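Local coordinates for protein major extracellular endoglucanase (Xanthomonas campestris pv. campestris, PDB 4TUF) that catalyses the endohydrolysis of internal beta-1,4-glucosidic linkages in cellulose, lichenin and cereal beta-glucans, here represented by its family 5 glycoside hydrolase catalytic domain, at residues K155-G160 / I210-N215; G214-L219 / L233-Y238; A162-G167 / E196-N201; A56-F61 / D109-D114; A273-E278 / Q308-S313. All coordinates share one frame; numbering follows the deposited sequence.

In the fold
The five contacts lie in a TIM barrel, at its strands and the loops that follow them. Along the chain, interaction 4 closes first; interaction 1 then opens and brackets interaction 3, and interactions 2 and 5 follow. Interactions 1 and 2 share G214 and N215, and their centres are about 7 Å apart. Interaction 4 pairs strands 56-61 and 105-110; interaction 5 pairs 276-280 with 309-311, next to strand 231-238 of interaction 2. Interaction 3 lies farther out, its centre about 20 Å from that of interaction 5. Side chains from each contact, among them R58, E196 and H236, come close to E157 or E278, the probable proton donor and nucleophile.

Interaction 1. Residues K155-G160 / I210-N215; sequences KNEPHG and IFWGGN
H159 lays its imidazole flat on the indole of W212. The planes are 10° apart, with the centroid of the imidazole 3.6 Å from that of the W212 six-membered ring, so this is a face-to-face stack, and H159 CB extends it by a CH-pi contact 3.8 Å from the centroid of the five-membered ring. The histidine suits this place because its edge is polar while its face can stack: ND1 donates in the ring plane to the carbonyl O of E157 at 2.6 Å, which fixes the ring's rotation. Behind the stack the packing is close and buried. G213 N donates to P158 O (3.1 Å), and the CA atoms of E157 and G213 are only 4.0 Å apart. G213 follows W212 in a type II turn from F211 to G214 and has positive phi, a conformation that glycine adopts easily. W212, by contrast, is the exposed residue of the contact, on its solvent side. E157 points its carboxylate at the indole's rim, OE1 lying 3.3 Å from W212 CE3 with the two planes nearly perpendicular, while OE2 turns inward to H236 and Y238. N156-E157-P158 forms the Asn-Glu-Pro sequence after the fourth barrel strand that is familiar in family 5 cellulases, with E157 the probable proton donor and W212 beside it, probably lining the substrate cleft.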
# COMPACT_ATOMS: atom_id res chain seq x y z
N LYS A 155 2.44 -8.73 -1.37
CA LYS A 155 1.37 -9.01 -2.33
C LYS A 155 0.13 -8.18 -1.98
O LYS A 155 -0.32 -8.16 -0.84
CB LYS A 155 1.04 -10.51 -2.36
CG LYS A 155 -0.41 -10.87 -2.65
CD LYS A 155 -0.65 -11.01 -4.13
CE LYS A 155 -2.03 -11.59 -4.42
NZ LYS A 155 -3.14 -10.71 -3.98
N ASN A 156 -0.43 -7.51 -2.97
CA ASN A 156 -1.57 -6.64 -2.74
C ASN A 156 -2.90 -7.36 -2.60
O ASN A 156 -3.28 -8.14 -3.45
CB ASN A 156 -1.68 -5.61 -3.86
CG ASN A 156 -2.67 -4.52 -3.57
OD1 ASN A 156 -2.46 -3.70 -2.69
ND2 ASN A 156 -3.75 -4.49 -4.32
N GLU A 157 -3.63 -7.03 -1.54
CA GLU A 157 -5.03 -7.41 -1.38
C GLU A 157 -5.44 -8.87 -1.53
O GLU A 157 -6.30 -9.19 -2.35
CB GLU A 157 -5.91 -6.49 -2.21
CG GLU A 157 -5.78 -5.05 -1.77
CD GLU A 157 -6.85 -4.17 -2.34
OE1 GLU A 157 -7.40 -4.51 -3.39
OE2 GLU A 157 -7.13 -3.12 -1.74
N PRO A 158 -4.89 -9.74 -0.72
CA PRO A 158 -5.30 -11.14 -0.76
C PRO A 158 -6.78 -11.23 -0.42
O PRO A 158 -7.25 -10.52 0.45
CB PRO A 158 -4.47 -11.78 0.34
CG PRO A 158 -3.25 -10.95 0.40
CD PRO A 158 -3.70 -9.55 0.12
N HIS A 159 -7.50 -12.09 -1.11
CA HIS A 159 -8.94 -12.20 -0.86
C HIS A 159 -9.47 -13.49 -1.46
O HIS A 159 -8.70 -14.33 -1.93
CB HIS A 159 -9.69 -11.00 -1.44
CG HIS A 159 -9.49 -10.82 -2.91
ND1 HIS A 159 -8.32 -10.31 -3.45
CD2 HIS A 159 -10.31 -11.07 -3.96
CE1 HIS A 159 -8.43 -10.27 -4.77
NE2 HIS A 159 -9.63 -10.71 -5.10
N GLY A 160 -10.79 -13.66 -1.45
CA GLY A 160 -11.42 -14.82 -2.05
C GLY A 160 -11.01 -16.14 -1.43
O GLY A 160 -11.38 -16.46 -0.30
N ILE A 210 -15.84 -7.70 5.08
CA ILE A 210 -14.39 -7.50 5.05
C ILE A 210 -13.92 -7.05 3.67
O ILE A 210 -14.33 -7.60 2.65
CB ILE A 210 -13.64 -8.79 5.45
CG1 ILE A 210 -14.07 -9.25 6.84
CG2 ILE A 210 -12.15 -8.56 5.42
CD1 ILE A 210 -13.33 -10.46 7.33
N PHE A 211 -13.07 -6.03 3.64
CA PHE A 211 -12.48 -5.55 2.40
C PHE A 211 -11.24 -6.36 2.05
O PHE A 211 -10.61 -6.94 2.94
CB PHE A 211 -12.12 -4.06 2.50
CG PHE A 211 -13.31 -3.15 2.58
CD1 PHE A 211 -13.96 -2.73 1.43
CD2 PHE A 211 -13.77 -2.69 3.80
CE1 PHE A 211 -15.06 -1.88 1.50
CE2 PHE A 211 -14.87 -1.85 3.88
CZ PHE A 211 -15.51 -1.44 2.73
N TRP A 212 -10.88 -6.39 0.77
CA TRP A 212 -9.70 -7.10 0.30
C TRP A 212 -8.46 -6.69 1.10
O TRP A 212 -8.18 -5.50 1.25
CB TRP A 212 -9.45 -6.84 -1.18
CG TRP A 212 -10.48 -7.41 -2.10
CD1 TRP A 212 -11.60 -8.11 -1.75
CD2 TRP A 212 -10.48 -7.34 -3.53
NE1 TRP A 212 -12.30 -8.47 -2.88
CE2 TRP A 212 -11.64 -8.01 -3.98
CE3 TRP A 212 -9.62 -6.77 -4.47
CZ2 TRP A 212 -11.95 -8.12 -5.34
CZ3 TRP A 212 -9.94 -6.88 -5.81
CH2 TRP A 212 -11.09 -7.55 -6.23
N GLY A 213 -7.72 -7.68 1.60
CA GLY A 213 -6.51 -7.42 2.37
C GLY A 213 -6.80 -6.70 3.67
O GLY A 213 -5.93 -6.04 4.23
N GLY A 214 -8.03 -6.85 4.17
CA GLY A 214 -8.46 -6.08 5.33
C GLY A 214 -8.61 -6.83 6.64
O GLY A 214 -8.81 -6.20 7.68
N ASN A 215 -8.53 -8.16 6.60
CA ASN A 215 -8.74 -8.97 7.80
C ASN A 215 -7.45 -9.55 8.36
O ASN A 215 -6.76 -10.31 7.68
CB ASN A 215 -9.72 -10.11 7.51
CG ASN A 215 -10.16 -10.85 8.77
OD1 ASN A 215 -9.99 -10.36 9.89
ND2 ASN A 215 -10.72 -12.03 8.59

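Interaction 2. Residues G214-L219 / L233-Y238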
# COMPACT_ATOMS: atom_id res chain seq x y z
N GLY A 214 -8.03 -6.85 4.17
CA GLY A 214 -8.46 -6.08 5.33
C GLY A 214 -8.61 -6.83 6.64
O GLY A 214 -8.81 -6.20 7.68
N ASN A 215 -8.53 -8.16 6.60
CA ASN A 215 -8.74 -8.97 7.80
C ASN A 215 -7.45 -9.55 8.36
O ASN A 215 -6.76 -10.31 7.68
CB ASN A 215 -9.72 -10.11 7.51
CG ASN A 215 -10.16 -10.85 8.77
OD1 ASN A 215 -9.99 -10.36 9.89
ND2 ASN A 215 -10.72 -12.03 8.59
N LEU A 216 -7.14 -9.21 9.60
CA LEU A 216 -5.94 -9.72 10.25
C LEU A 216 -6.26 -10.67 11.41
O LEU A 216 -5.34 -11.15 12.09
CB LEU A 216 -5.08 -8.57 10.75
CG LEU A 216 -4.24 -7.85 9.71
CD1 LEU A 216 -3.57 -6.66 10.34
CD2 LEU A 216 -3.21 -8.81 9.14
N GLN A 217 -7.54 -10.95 11.62
CA GLN A 217 -7.98 -11.77 12.75
C GLN A 217 -7.24 -13.11 12.93
O GLN A 217 -6.88 -13.45 14.06
CB GLN A 217 -9.49 -12.06 12.64
CG GLN A 217 -10.39 -10.91 13.05
CD GLN A 217 -11.82 -11.15 12.63
OE1 GLN A 217 -12.66 -11.55 13.43
NE2 GLN A 217 -12.11 -10.91 11.35
N PRO A 218 -6.99 -13.87 11.83
CA PRO A 218 -6.35 -15.17 12.04
C PRO A 218 -4.91 -15.11 12.58
O PRO A 218 -4.37 -16.14 12.98
CB PRO A 218 -6.36 -15.79 10.64
CG PRO A 218 -7.49 -15.13 9.94
CD PRO A 218 -7.45 -13.71 10.44
N LEU A 219 -4.31 -13.92 12.61
CA LEU A 219 -2.98 -13.74 13.18
C LEU A 219 -2.96 -14.05 14.68
O LEU A 219 -1.91 -14.34 15.25
CB LEU A 219 -2.49 -12.31 12.92
CG LEU A 219 -1.12 -11.90 13.47
CD1 LEU A 219 -0.03 -12.82 12.93
CD2 LEU A 219 -0.83 -10.45 13.11
N LEU A 233 2.69 -4.71 9.60
CA LEU A 233 1.35 -5.11 9.18
C LEU A 233 0.67 -3.94 8.47
O LEU A 233 0.69 -2.80 8.96
CB LEU A 233 0.51 -5.56 10.37
CG LEU A 233 0.96 -6.78 11.18
CD1 LEU A 233 0.04 -6.96 12.36
CD2 LEU A 233 0.98 -8.04 10.32
N ALA A 234 0.08 -4.21 7.31
CA ALA A 234 -0.43 -3.14 6.46
C ALA A 234 -1.77 -3.47 5.80
O ALA A 234 -1.85 -3.54 4.58
CB ALA A 234 0.61 -2.79 5.39
N PRO A 235 -2.82 -3.64 6.60
CA PRO A 235 -4.11 -3.96 6.00
C PRO A 235 -4.69 -2.78 5.23
O PRO A 235 -4.19 -1.66 5.34
CB PRO A 235 -4.98 -4.31 7.20
CG PRO A 235 -4.42 -3.49 8.30
CD PRO A 235 -2.93 -3.46 8.06
N HIS A 236 -5.75 -3.03 4.47
CA HIS A 236 -6.46 -1.98 3.78
C HIS A 236 -7.85 -1.82 4.39
O HIS A 236 -8.40 -2.76 4.96
CB HIS A 236 -6.58 -2.30 2.28
CG HIS A 236 -5.27 -2.41 1.57
ND1 HIS A 236 -5.18 -2.51 0.20
CD2 HIS A 236 -4.00 -2.43 2.04
CE1 HIS A 236 -3.90 -2.59 -0.14
NE2 HIS A 236 -3.17 -2.55 0.95
N VAL A 237 -8.41 -0.62 4.26
CA VAL A 237 -9.79 -0.40 4.65
C VAL A 237 -10.37 0.73 3.80
O VAL A 237 -9.69 1.71 3.52
CB VAL A 237 -9.91 -0.07 6.16
CG1 VAL A 237 -8.94 1.03 6.54
CG2 VAL A 237 -11.33 0.31 6.53
N TYR A 238 -11.62 0.58 3.38
CA TYR A 238 -12.29 1.61 2.59
C TYR A 238 -13.68 1.92 3.14
O TYR A 238 -14.14 1.27 4.09
CB TYR A 238 -12.40 1.17 1.13
CG TYR A 238 -11.11 0.67 0.55
CD1 TYR A 238 -10.21 1.54 -0.05
CD2 TYR A 238 -10.78 -0.68 0.60
CE1 TYR A 238 -9.02 1.08 -0.58
CE2 TYR A 238 -9.60 -1.15 0.08
CZ TYR A 238 -8.72 -0.26 -0.52
OH TYR A 238 -7.54 -0.72 -1.04
O HOH W 1 -10.10 -3.81 7.12
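L219 and L233 meet tip to tip, CD2 of the former 3.7 Å from CD1 of the latter, in the apolar part of the contact. L216 runs at about a right angle to P235 and sets its CD1 3.9 Å from the proline CG; the same methyl also approaches L233 CD1. Branched leucines and a rigid proline ring suit such a buried, apolar surface. Polar links are indirect: one water donates to both G214 O (2.8 Å) and H236 O (2.9 Å), bridging the backbones where G214, without a side chain, comes close to H236. Within 214-219 the loop holds itself in shape. N215 OD1 accepts from Q217 N (3.1 Å), an Asx turn, and from Q217 NE2 (2.6 Å), the donors arriving from opposite faces of the amide, while G214 and N215 form a classic beta bulge facing I198. On strand 231-238 of the barrel wall, P235 packs on L276 of strand 276-280 and on F265 of helix 257-266, and V237 reaches helix 288-303.

Interaction 3. Residues A162-G167 / E196-N201; sequences ATWGTG and EGITDN. With 2HP (dihydrogenphosphate ion), chain H.
N201 turns its amide onto the backbone of W164 and grips it at two points. ND2 donates to W164 O at 3.1 Å, in the carbonyl plane and on a lone pair, and OD1 takes a weak bond from W164 N. With CG anti to the backbone N (chi1 -160°), the amide reaches back across T163, whose side chain it crosses at about a right angle. Asparagine fits because one group supplies both donor and acceptor; ND2 also bonds V203 O. I198 packs beside the amide, its CD1 3.9 Å from W164 CB and its CG2 4.2 Å from A162 CB. The indole meets this segment by its edge, with I198 CG2 and E196 O near the ring plane, and its NE1 donates to T222 O. A water that accepts from T199 N lies 2.7 Å from A162 O. This joins the loops after barrel strands 149-153 and 192-195, and helix 173-187 backs both: I198 packs on W173 and W164 on N174, while T163 OG1 bonds D172.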
# COMPACT_ATOMS: atom_id res chain seq x y z
N ALA A 162 -8.05 -17.06 -0.61
CA ALA A 162 -6.94 -16.90 0.33
C ALA A 162 -7.38 -17.24 1.74
O ALA A 162 -8.45 -16.82 2.19
CB ALA A 162 -6.39 -15.48 0.27
N THR A 163 -6.58 -18.04 2.44
CA THR A 163 -6.86 -18.35 3.83
C THR A 163 -5.63 -18.10 4.69
O THR A 163 -4.60 -17.62 4.21
CB THR A 163 -7.33 -19.80 4.01
OG1 THR A 163 -6.32 -20.70 3.53
CG2 THR A 163 -8.63 -20.05 3.24
N TRP A 164 -5.73 -18.43 5.97
CA TRP A 164 -4.68 -18.14 6.93
C TRP A 164 -4.75 -19.17 8.07
O TRP A 164 -5.71 -19.19 8.83
CB TRP A 164 -4.83 -16.72 7.46
CG TRP A 164 -3.74 -16.23 8.37
CD1 TRP A 164 -3.19 -16.89 9.44
CD2 TRP A 164 -3.09 -14.95 8.33
NE1 TRP A 164 -2.24 -16.11 10.04
CE2 TRP A 164 -2.16 -14.91 9.38
CE3 TRP A 164 -3.21 -13.84 7.49
CZ2 TRP A 164 -1.35 -13.81 9.61
CZ3 TRP A 164 -2.40 -12.75 7.72
CH2 TRP A 164 -1.48 -12.74 8.77
N GLY A 165 -3.74 -20.02 8.15
CA GLY A 165 -3.61 -20.98 9.23
C GLY A 165 -4.57 -22.15 9.22
O GLY A 165 -4.93 -22.66 10.29
N THR A 166 -4.99 -22.59 8.04
CA THR A 166 -5.94 -23.70 7.93
C THR A 166 -5.25 -25.03 7.63
O THR A 166 -5.90 -26.07 7.60
CB THR A 166 -6.98 -23.44 6.82
OG1 THR A 166 -6.31 -23.41 5.55
CG2 THR A 166 -7.69 -22.13 7.05
N GLY A 167 -3.94 -24.99 7.40
CA GLY A 167 -3.21 -26.19 7.06
C GLY A 167 -3.30 -26.54 5.58
O GLY A 167 -2.81 -27.58 5.14
N GLU A 196 -0.25 -7.93 4.35
CA GLU A 196 -1.64 -7.52 4.41
C GLU A 196 -2.51 -8.66 4.90
O GLU A 196 -2.08 -9.82 4.96
CB GLU A 196 -2.13 -7.05 3.04
CG GLU A 196 -1.28 -5.94 2.43
CD GLU A 196 -1.76 -5.55 1.04
OE1 GLU A 196 -2.99 -5.59 0.81
OE2 GLU A 196 -0.90 -5.22 0.18
N GLY A 197 -3.74 -8.33 5.25
CA GLY A 197 -4.68 -9.33 5.69
C GLY A 197 -5.32 -10.06 4.52
O GLY A 197 -4.90 -9.93 3.37
N ILE A 198 -6.34 -10.85 4.84
CA ILE A 198 -7.11 -11.55 3.84
C ILE A 198 -8.55 -11.08 3.99
O ILE A 198 -8.80 -10.01 4.55
CB ILE A 198 -7.00 -13.07 4.02
CG1 ILE A 198 -7.50 -13.47 5.41
CG2 ILE A 198 -5.55 -13.50 3.85
CD1 ILE A 198 -7.77 -14.95 5.56
N THR A 199 -9.51 -11.86 3.49
CA THR A 199 -10.91 -11.55 3.76
C THR A 199 -11.50 -12.56 4.73
O THR A 199 -11.02 -12.69 5.86
CB THR A 199 -11.74 -11.47 2.45
OG1 THR A 199 -11.45 -12.59 1.61
CG2 THR A 199 -11.39 -10.20 1.71
N ASP A 200 -12.55 -13.28 4.31
CA ASP A 200 -13.16 -14.30 5.17
C ASP A 200 -12.23 -15.49 5.36
O ASP A 200 -11.53 -15.90 4.44
CB ASP A 200 -14.49 -14.78 4.57
CG ASP A 200 -15.64 -13.83 4.83
OD1 ASP A 200 -15.41 -12.74 5.39
OD2 ASP A 200 -16.79 -14.18 4.47
N ASN A 201 -12.23 -16.05 6.57
CA ASN A 201 -11.39 -17.20 6.88
C ASN A 201 -12.16 -18.31 7.60
O ASN A 201 -13.00 -18.04 8.46
CB ASN A 201 -10.19 -16.75 7.71
CG ASN A 201 -9.05 -17.74 7.65
OD1 ASN A 201 -8.54 -18.04 6.58
ND2 ASN A 201 -8.63 -18.24 8.82
P 2HP H . 0.52 -25.28 5.58
O1 2HP H . 1.87 -25.27 4.90
O2 2HP H . 0.68 -24.95 7.05
O3 2HP H . -0.37 -24.23 4.95
O4 2HP H . -0.11 -26.64 5.41
O HOH W 2 -9.50 -14.34 2.13

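Interaction 4. Residues A56-F61 / D109-D114; sequences AVRLPF and DHHTPD. With 2HP (dihydrogenphosphate ion), chain J.
R58 spreads its guanidinium over the carboxylate of D109, the two planes 26° apart in a stacked salt bridge on neighbouring parallel strands of the TIM barrel. NH1 is 3.3 Å from D109 OD2, but the oxygen lies well out of the guanidinium plane, so charge and not a directed N-H holds the pair. R58 CG lies opposite the backbone N (chi1 -173°) and the chain runs on extended to NE; a long arginine suits this place, since it carries the cation from the strand to the carboxylates inside the barrel mouth: NH2 also meets D153 and E196, and NH1 meets E278, the probable nucleophile. D109 has a second partner in H111, whose ND1 donates to the syn side of OD2 at 2.5 Å, in the imidazole plane. P60 lies alongside H111, its CB 3.6 Å from ND1. On the other face of the sheet F61 turns its ring under H110, with H110 CA 4.0 Å from the ring centroid in a CH-pi contact. Between the faces the strands are joined by D109 N to L59 O (3.0 Å), F61 N to D109 O (2.9 Å) and H111 N to F61 O. P60 lacks an N-H, but these bonds use its neighbours, so proline fits here; its CA-H points at D109 O. Farther on, an ST turn closes the segment, D114 N donating to T112 OG1 at 3.2 Å.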
# COMPACT_ATOMS: atom_id res chain seq x y z
N ALA A 56 6.47 10.00 2.19
CA ALA A 56 6.50 8.57 1.92
C ALA A 56 5.57 8.22 0.77
O ALA A 56 4.53 8.84 0.59
CB ALA A 56 6.13 7.79 3.17
N VAL A 57 5.95 7.20 0.01
CA VAL A 57 5.22 6.81 -1.18
C VAL A 57 5.14 5.29 -1.29
O VAL A 57 6.13 4.58 -1.08
CB VAL A 57 5.88 7.42 -2.45
CG1 VAL A 57 5.77 6.48 -3.64
CG2 VAL A 57 5.27 8.77 -2.78
N ARG A 58 3.95 4.78 -1.62
CA ARG A 58 3.77 3.37 -1.91
C ARG A 58 3.66 3.18 -3.42
O ARG A 58 2.75 3.73 -4.04
CB ARG A 58 2.53 2.83 -1.19
CG ARG A 58 2.32 1.32 -1.27
CD ARG A 58 1.15 0.93 -0.38
NE ARG A 58 0.84 -0.50 -0.38
CZ ARG A 58 -0.10 -1.06 -1.12
NH1 ARG A 58 -0.83 -0.32 -1.95
NH2 ARG A 58 -0.32 -2.37 -1.05
N LEU A 59 4.59 2.43 -4.00
CA LEU A 59 4.67 2.25 -5.45
C LEU A 59 4.21 0.88 -5.94
O LEU A 59 4.97 -0.09 -5.89
CB LEU A 59 6.11 2.46 -5.94
CG LEU A 59 6.52 3.84 -6.44
CD1 LEU A 59 7.88 3.75 -7.09
CD2 LEU A 59 5.49 4.38 -7.42
N PRO A 60 2.96 0.79 -6.41
CA PRO A 60 2.55 -0.46 -7.07
C PRO A 60 3.37 -0.74 -8.33
O PRO A 60 3.73 0.18 -9.05
CB PRO A 60 1.08 -0.19 -7.43
CG PRO A 60 0.62 0.84 -6.43
CD PRO A 60 1.83 1.71 -6.19
N PHE A 61 3.68 -2.01 -8.57
CA PHE A 61 4.33 -2.42 -9.81
C PHE A 61 3.78 -3.78 -10.24
O PHE A 61 3.05 -4.42 -9.49
CB PHE A 61 5.85 -2.47 -9.65
CG PHE A 61 6.32 -3.57 -8.73
CD1 PHE A 61 6.60 -4.84 -9.22
CD2 PHE A 61 6.47 -3.33 -7.37
CE1 PHE A 61 7.03 -5.85 -8.38
CE2 PHE A 61 6.90 -4.34 -6.52
CZ PHE A 61 7.17 -5.60 -7.03
N ASP A 109 5.41 -2.28 -3.92
CA ASP A 109 4.20 -3.07 -3.76
C ASP A 109 3.96 -3.98 -4.97
O ASP A 109 3.78 -3.50 -6.09
CB ASP A 109 3.01 -2.13 -3.53
CG ASP A 109 1.65 -2.78 -3.82
OD1 ASP A 109 1.51 -4.00 -3.62
OD2 ASP A 109 0.72 -2.05 -4.23
N HIS A 110 3.97 -5.29 -4.74
CA HIS A 110 3.70 -6.26 -5.80
C HIS A 110 2.20 -6.34 -6.01
O HIS A 110 1.50 -7.11 -5.33
CB HIS A 110 4.27 -7.64 -5.44
CG HIS A 110 4.27 -8.60 -6.58
ND1 HIS A 110 3.11 -9.05 -7.18
CD2 HIS A 110 5.29 -9.21 -7.23
CE1 HIS A 110 3.42 -9.88 -8.16
NE2 HIS A 110 4.73 -10.00 -8.21
N HIS A 111 1.70 -5.56 -6.96
CA HIS A 111 0.28 -5.23 -6.98
C HIS A 111 -0.55 -6.22 -7.77
O HIS A 111 -1.63 -6.64 -7.33
CB HIS A 111 0.10 -3.83 -7.55
CG HIS A 111 -1.13 -3.13 -7.05
ND1 HIS A 111 -1.17 -2.50 -5.82
CD2 HIS A 111 -2.34 -2.95 -7.61
CE1 HIS A 111 -2.37 -1.97 -5.65
NE2 HIS A 111 -3.10 -2.22 -6.72
N THR A 112 -0.07 -6.58 -8.96
CA THR A 112 -0.81 -7.47 -9.84
C THR A 112 0.13 -8.35 -10.63
O THR A 112 1.19 -7.89 -11.06
CB THR A 112 -1.71 -6.69 -10.81
OG1 THR A 112 -2.15 -7.56 -11.86
CG2 THR A 112 -0.95 -5.53 -11.42
N PRO A 113 -0.24 -9.63 -10.82
CA PRO A 113 0.58 -10.58 -11.58
C PRO A 113 0.56 -10.36 -13.09
O PRO A 113 1.41 -10.94 -13.77
CB PRO A 113 -0.04 -11.93 -11.23
CG PRO A 113 -1.48 -11.61 -10.95
CD PRO A 113 -1.45 -10.26 -10.26
N ASP A 114 -0.37 -9.56 -13.61
CA ASP A 114 -0.55 -9.46 -15.06
C ASP A 114 -0.88 -8.06 -15.56
O ASP A 114 -1.49 -7.92 -16.63
CB ASP A 114 -1.65 -10.42 -15.53
CG ASP A 114 -2.98 -10.21 -14.81
OD1 ASP A 114 -3.28 -9.07 -14.37
OD2 ASP A 114 -3.75 -11.19 -14.69
P 2HP J . -7.81 -10.14 -15.07
O1 2HP J . -6.41 -9.65 -14.77
O2 2HP J . -8.48 -10.59 -13.79
O3 2HP J . -8.60 -9.01 -15.68
O4 2HP J . -7.75 -11.31 -16.03

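Interaction 5. Residues A273-E278 / Q308-S313; sequences ALLLGE and QGFYWS
The segments 273-278 and 308-313 run parallel, their touching parts only 9° apart, within the beta-alpha-beta unit of strand 276-280, helix 288-303 and strand 309-311. One backbone bond ties them: F310 N donates to L276 O at 2.8 Å. The chain then turns a corner at G277 and E278, and G277 O and F310 O, both acceptors, stand side by side; G277 O is satisfied by N23 ND2. F310 O is approached by E278 CA (3.5 Å) in a CA-H...O contact. G309 CA lies 3.4 Å from L276 O, and its backbone angles (phi 152°) are ones that suit glycine. L275 sets its CB 3.7 Å from Q308 O and its CD1 4.2 Å from F310 CE1, at the edge of that ring; a branched aliphatic chain suits this spot, which L19 and A234 complete. E278, extended beyond CG (chi2 180°), carries its carboxylate to R58 and Y238; OE1 lies about 4.1 Å above the W312 plane, a loose approach resting on one of two conformers. A cis peptide precedes S313, as in many family 5 enzymes. R58 NH1 forms a salt bridge with E278 OE2, while the very short approach of Y238 OH to OE1 is doubtful in detail; the arrangement is consistent with E278 being the nucleophile.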
# COMPACT_ATOMS: atom_id res chain seq x y z
N ALA A 273 3.77 -3.51 14.94
CA ALA A 273 3.86 -2.30 14.13
C ALA A 273 2.77 -2.38 13.08
O ALA A 273 2.68 -3.37 12.35
CB ALA A 273 5.23 -2.16 13.48
N LEU A 274 1.93 -1.35 13.01
CA LEU A 274 0.79 -1.38 12.11
C LEU A 274 0.48 -0.01 11.51
O LEU A 274 0.59 1.02 12.17
CB LEU A 274 -0.44 -1.92 12.84
CG LEU A 274 -1.70 -2.27 12.03
CD1 LEU A 274 -2.45 -3.41 12.71
CD2 LEU A 274 -2.62 -1.07 11.87
N LEU A 275 0.11 -0.03 10.24
CA LEU A 275 -0.39 1.15 9.54
C LEU A 275 -1.31 0.67 8.42
O LEU A 275 -1.35 -0.51 8.12
CB LEU A 275 0.77 1.99 8.99
CG LEU A 275 1.90 1.34 8.19
CD1 LEU A 275 1.46 0.85 6.82
CD2 LEU A 275 3.06 2.31 8.03
N LEU A 276 -2.03 1.59 7.79
CA LEU A 276 -2.86 1.23 6.65
C LEU A 276 -2.11 1.40 5.32
O LEU A 276 -1.61 2.48 5.01
CB LEU A 276 -4.13 2.06 6.64
CG LEU A 276 -5.01 1.87 7.87
CD1 LEU A 276 -6.18 2.84 7.84
CD2 LEU A 276 -5.49 0.44 7.93
N GLY A 277 -2.03 0.33 4.54
CA GLY A 277 -1.42 0.39 3.23
C GLY A 277 -2.26 1.18 2.24
O GLY A 277 -1.73 1.88 1.38
N GLU A 278 -3.58 1.06 2.36
CA GLU A 278 -4.51 1.84 1.56
C GLU A 278 -5.74 2.21 2.37
O GLU A 278 -6.36 1.35 3.00
CB GLU A 278 -4.94 1.07 0.31
CG GLU A 278 -3.86 0.85 -0.74
CD GLU A 278 -4.37 0.09 -1.94
OE1 GLU A 278 -5.61 0.01 -2.09
OE2 GLU A 278 -3.55 -0.44 -2.72
N GLN A 308 0.24 7.36 10.89
CA GLN A 308 0.90 7.14 9.61
C GLN A 308 0.17 6.11 8.78
O GLN A 308 -0.70 5.40 9.27
CB GLN A 308 2.35 6.71 9.82
CG GLN A 308 2.52 5.50 10.72
CD GLN A 308 3.98 5.13 10.90
OE1 GLN A 308 4.84 5.55 10.13
NE2 GLN A 308 4.27 4.34 11.92
N GLY A 309 0.54 6.03 7.51
CA GLY A 309 -0.13 5.15 6.58
C GLY A 309 -0.02 5.70 5.18
O GLY A 309 0.66 6.70 4.96
N PHE A 310 -0.67 5.04 4.23
CA PHE A 310 -0.59 5.45 2.83
C PHE A 310 -1.97 5.71 2.26
O PHE A 310 -2.74 4.77 2.01
CB PHE A 310 0.13 4.38 2.01
CG PHE A 310 1.57 4.19 2.40
CD1 PHE A 310 1.93 3.32 3.41
CD2 PHE A 310 2.58 4.91 1.76
CE1 PHE A 310 3.25 3.15 3.76
CE2 PHE A 310 3.90 4.75 2.11
CZ PHE A 310 4.24 3.87 3.12
N TYR A 311 -2.30 6.98 2.06
CA TYR A 311 -3.58 7.36 1.47
C TYR A 311 -3.76 6.84 0.05
O TYR A 311 -2.80 6.71 -0.70
CB TYR A 311 -3.73 8.89 1.48
CG TYR A 311 -5.15 9.34 1.27
CD1 TYR A 311 -6.08 9.25 2.30
CD2 TYR A 311 -5.58 9.83 0.04
CE1 TYR A 311 -7.39 9.66 2.12
CE2 TYR A 311 -6.89 10.24 -0.14
CZ TYR A 311 -7.79 10.15 0.90
OH TYR A 311 -9.09 10.55 0.73
N TRP A 312 -5.00 6.52 -0.31
CA TRP A 312 -5.36 6.09 -1.66
C TRP A 312 -6.28 7.13 -2.30
O TRP A 312 -7.44 7.23 -1.90
CB TRP A 312 -6.05 4.73 -1.60
CG TRP A 312 -6.33 4.08 -2.92
CD1 TRP A 312 -5.45 3.90 -3.94
CD2 TRP A 312 -7.57 3.49 -3.35
NE1 TRP A 312 -6.06 3.26 -4.99
CE2 TRP A 312 -7.36 2.99 -4.65
CE3 TRP A 312 -8.83 3.35 -2.78
CZ2 TRP A 312 -8.37 2.36 -5.38
CZ3 TRP A 312 -9.83 2.71 -3.50
CH2 TRP A 312 -9.59 2.23 -4.79
N SER A 313 -5.80 7.89 -3.29
CA SER A 313 -4.44 7.81 -3.83
C SER A 313 -3.96 9.19 -4.25
O SER A 313 -4.66 10.18 -4.07
CB SER A 313 -4.39 6.87 -5.03
OG SER A 313 -5.22 7.37 -6.06